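Local coordinates for protein fructuronate-tagaturonate epimerase UxaE from Cohnella laeviribosi in complex with 1 glycerol (Cohnella laeviribosi, PDB 6IL9) that probably interconverts fructuronate and tagaturonate as a zinc-containing epimerase built around a TIM barrel, at residues S1-A4 / Q5-E9; S47-L50 / Y51-R55. One frame throughout, in Å; residues are numbered along the deposited sequence.

Contact 1 (S1-A4 / Q5-E9); sequences SMKA and QSIIE
The shortest backbone bond of this first helical turn runs from Gln5 N to Ser1 O, 2.8 Å long, with an N-H...O angle of 159°. It is the first of four successive i to i+4 bonds: Ser6 N reaches Met2 O, Ile7 N reaches Lys3 O, and Ile8 N closes on Ala4 O at 2.9 Å. On the outer side Met2 and Gln5 run side by side and point the same way. Met2 keeps CG beside its own backbone N (chi1 -76°) and then bends at its next two torsions, which swings the terminal methyl over the face of the Gln5 amide. There Met2 CE sits nearest Gln5 OE1, at 3.3 Å, and 3.7 Å from Gln5 NE2. On another side the isoleucines lie against carbonyls of the preceding turn: Ile7 CG1 is 3.4 Å from Lys3 O, and Ile8 CG1 is 3.3 Å from Ala4 O. Ser6 turns its hydroxyl onward to Arg10 NE. Ala4, Ile7 and Ile8 are buried because this side of helix 2-12 lies against the antiparallel sheet. Ala4 and Ile7 meet Leu64 and Ile8 meets Val62 on strand 62-66, while Ala4 also touches Glu57 and Ile8 Ala59 on strand 57-59; Lys3 and Ile7 reach Tyr41 of strand 39-45.

Contact 2 (S47-L50 / Y51-R55); sequences SGKL and YDELR
Leu50 carries CG anti to its backbone N (chi1 174°), whereas Leu54 sets CG beside its own N (chi1 -68°), and the two leucines thereby cross obliquely one turn apart. Their methyls meet at 3.8 Å, Leu50 CD1 to Leu54 CD1, while Leu54 N bonds back to Leu50 O at 3.2 Å. This apolar pair packs on Val31 of strand 29-36 and, through Leu54, on Leu42 and Ala44 of strand 39-45.

At the helix start, Gly48 is the N-cap. Its backbone angles would press a CB against the carbonyl oxygen of Ser47, so the lack of a side chain matters. Asp52 N returns to Gly48 O at 3.0 Å. The carboxylate folds back toward the same residue, and a water ties the two together: it accepts from Gly48 N at 3.1 Å and donates to Asp52 OD1 at 2.6 Å. Asp52 OD2 lies 3.1 Å from Gly48 O, two acceptors that do not bond to each other.

Glu53 N bonds to Lys49 O at 3.0 Å, with a weak second bond to Leu50 O. Its extended side chain runs over Lys49 O, with OE2 3.7 Å from Lys49 CB. The two charged ends do not pair: Lys49 NZ goes to Glu27, and Glu53 OE1 to Arg77 and His78 of helix 69-78. Were Glu53 an alanine, Arg77 and His78 would probably lose this acidic partner and the Lys49 carbonyl its cover.

Altogether this is a helix of little more than one turn with glycine at its N-cap, linking strand 39-45 to strand 57-59, which follows it in the chain, within the five-stranded antiparallel sheet.

In the fold
Contact 1 and contact 2 are separate helical turns in the N-terminal part of the chain, their centres about 19 Å apart and their nearest atoms about 8 Å apart, without touching. What links them is the antiparallel sheet. Strand 39-45 offers Tyr41 to contact 1 and Leu42 and Ala44 to contact 2, consistent with the two helices packing on opposite faces. Both lie far out, contact 1 about 38 Å and contact 2 about 34 Å from their centres to that of the chain. The zinc ion, held by His161, Asp273 and His343, belongs instead to the eight-stranded parallel barrel, so neither contact forms part of the metal site.

Contact 1 (S1-A4 / Q5-E9)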
# COMPACT_ATOMS: atom_id res chain seq x y z
N SER A 1 -8.86 36.55 4.87
CA SER A 1 -8.50 37.38 3.72
C SER A 1 -7.29 38.27 4.02
O SER A 1 -6.46 38.49 3.15
CB SER A 1 -9.68 38.24 3.28
OG SER A 1 -9.31 39.09 2.20
N MET A 2 -7.21 38.79 5.25
CA MET A 2 -5.96 39.43 5.66
C MET A 2 -4.86 38.40 5.80
O MET A 2 -3.69 38.70 5.55
CB MET A 2 -6.16 40.20 6.97
CG MET A 2 -6.90 41.54 6.82
SD MET A 2 -6.04 42.76 5.81
CE MET A 2 -6.96 42.69 4.27
N LYS A 3 -5.22 37.17 6.18
CA LYS A 3 -4.26 36.07 6.16
C LYS A 3 -3.77 35.81 4.74
O LYS A 3 -2.57 35.67 4.50
CB LYS A 3 -4.91 34.82 6.75
CG LYS A 3 -3.95 33.67 7.03
CD LYS A 3 -4.73 32.53 7.67
CE LYS A 3 -3.88 31.75 8.66
NZ LYS A 3 -3.40 30.48 8.06
N ALA A 4 -4.71 35.76 3.79
CA ALA A 4 -4.33 35.51 2.40
C ALA A 4 -3.54 36.68 1.83
O ALA A 4 -2.55 36.48 1.11
CB ALA A 4 -5.58 35.25 1.56
N GLN A 5 -3.95 37.91 2.15
CA GLN A 5 -3.22 39.08 1.68
C GLN A 5 -1.79 39.09 2.21
O GLN A 5 -0.85 39.45 1.48
CB GLN A 5 -3.97 40.34 2.10
CG GLN A 5 -3.33 41.65 1.66
CD GLN A 5 -4.26 42.83 1.91
OE1 GLN A 5 -5.37 42.89 1.37
NE2 GLN A 5 -3.82 43.77 2.74
N SER A 6 -1.59 38.69 3.47
CA SER A 6 -0.24 38.64 4.03
C SER A 6 0.63 37.66 3.25
O SER A 6 1.75 37.99 2.83
CB SER A 6 -0.31 38.26 5.51
OG SER A 6 0.98 37.97 6.03
N ILE A 7 0.13 36.45 3.03
CA ILE A 7 0.90 35.43 2.32
C ILE A 7 1.24 35.89 0.91
O ILE A 7 2.39 35.77 0.46
CB ILE A 7 0.12 34.10 2.30
CG1 ILE A 7 -0.00 33.55 3.72
CG2 ILE A 7 0.77 33.10 1.35
CD1 ILE A 7 -1.11 32.52 3.88
N ILE A 8 0.25 36.42 0.19
CA ILE A 8 0.48 36.85 -1.19
C ILE A 8 1.52 37.96 -1.24
O ILE A 8 2.40 37.97 -2.11
CB ILE A 8 -0.86 37.29 -1.82
CG1 ILE A 8 -1.76 36.07 -2.04
CG2 ILE A 8 -0.61 38.00 -3.14
CD1 ILE A 8 -3.22 36.42 -2.23
N GLU A 9 1.45 38.91 -0.30
CA GLU A 9 2.42 40.00 -0.30
C GLU A 9 3.82 39.50 0.03
O GLU A 9 4.80 39.89 -0.61
CB GLU A 9 1.98 41.10 0.67
CG GLU A 9 0.93 42.03 0.05
CD GLU A 9 0.21 42.90 1.07
OE1 GLU A 9 -0.76 43.59 0.67
OE2 GLU A 9 0.59 42.89 2.26

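Contact 2 (S47-L50 / Y51-R55)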
# COMPACT_ATOMS: atom_id res chain seq x y z
N SER A 47 -5.27 35.16 -16.26
CA SER A 47 -6.66 34.87 -16.56
C SER A 47 -6.79 33.57 -17.35
O SER A 47 -5.96 33.26 -18.20
CB SER A 47 -7.28 36.03 -17.34
OG SER A 47 -8.65 35.78 -17.61
N GLY A 48 -7.83 32.81 -17.05
CA GLY A 48 -8.05 31.55 -17.74
C GLY A 48 -9.03 30.68 -16.98
O GLY A 48 -9.38 30.95 -15.84
N LYS A 49 -9.47 29.62 -17.66
CA LYS A 49 -10.44 28.72 -17.05
C LYS A 49 -9.87 28.03 -15.83
O LYS A 49 -10.61 27.73 -14.89
CB LYS A 49 -10.92 27.67 -18.06
CG LYS A 49 -11.91 28.20 -19.10
CD LYS A 49 -12.48 27.08 -19.96
CE LYS A 49 -11.38 26.28 -20.63
NZ LYS A 49 -10.39 27.15 -21.33
N LEU A 50 -8.56 27.76 -15.81
CA LEU A 50 -7.95 27.18 -14.62
C LEU A 50 -8.05 28.15 -13.45
O LEU A 50 -8.47 27.77 -12.35
CB LEU A 50 -6.50 26.80 -14.90
CG LEU A 50 -5.68 26.32 -13.70
CD1 LEU A 50 -6.40 25.19 -12.97
CD2 LEU A 50 -4.29 25.89 -14.13
N TYR A 51 -7.70 29.42 -13.67
CA TYR A 51 -7.82 30.42 -12.61
C TYR A 51 -9.26 30.52 -12.11
O TYR A 51 -9.49 30.64 -10.90
CB TYR A 51 -7.34 31.79 -13.12
CG TYR A 51 -7.32 32.89 -12.06
CD1 TYR A 51 -8.48 33.58 -11.71
CD2 TYR A 51 -6.13 33.23 -11.42
CE1 TYR A 51 -8.46 34.58 -10.75
CE2 TYR A 51 -6.10 34.23 -10.46
CZ TYR A 51 -7.27 34.90 -10.13
OH TYR A 51 -7.23 35.89 -9.18
N ASP A 52 -10.23 30.47 -13.02
CA ASP A 52 -11.62 30.68 -12.63
C ASP A 52 -12.16 29.51 -11.82
O ASP A 52 -12.97 29.70 -10.91
CB ASP A 52 -12.49 30.91 -13.87
CG ASP A 52 -12.04 32.10 -14.68
OD1 ASP A 52 -11.51 33.07 -14.09
OD2 ASP A 52 -12.22 32.08 -15.92
N GLU A 53 -11.71 28.29 -12.15
CA GLU A 53 -12.28 27.10 -11.54
C GLU A 53 -11.68 26.80 -10.17
O GLU A 53 -12.37 26.24 -9.31
CB GLU A 53 -12.10 25.90 -12.48
CG GLU A 53 -12.98 25.99 -13.73
CD GLU A 53 -12.51 25.10 -14.87
OE1 GLU A 53 -11.72 24.16 -14.61
OE2 GLU A 53 -12.92 25.36 -16.02
N LEU A 54 -10.43 27.17 -9.95
CA LEU A 54 -9.86 27.03 -8.62
C LEU A 54 -10.60 27.90 -7.61
O LEU A 54 -11.01 29.03 -7.92
CB LEU A 54 -8.37 27.39 -8.63
CG LEU A 54 -7.49 26.41 -9.41
CD1 LEU A 54 -6.13 27.04 -9.69
CD2 LEU A 54 -7.34 25.12 -8.61
N ARG A 55 -10.79 27.37 -6.42
CA ARG A 55 -11.43 28.08 -5.32
C ARG A 55 -10.34 28.59 -4.38
O ARG A 55 -9.53 27.81 -3.88
CB ARG A 55 -12.41 27.18 -4.58
CG ARG A 55 -13.24 27.89 -3.52
CD ARG A 55 -14.64 27.28 -3.41
NE ARG A 55 -15.03 27.07 -2.01
CZ ARG A 55 -16.29 26.96 -1.60
NH1 ARG A 55 -16.56 26.77 -0.31
NH2 ARG A 55 -17.29 27.05 -2.47
O HOH W 1 -9.66 34.53 -15.17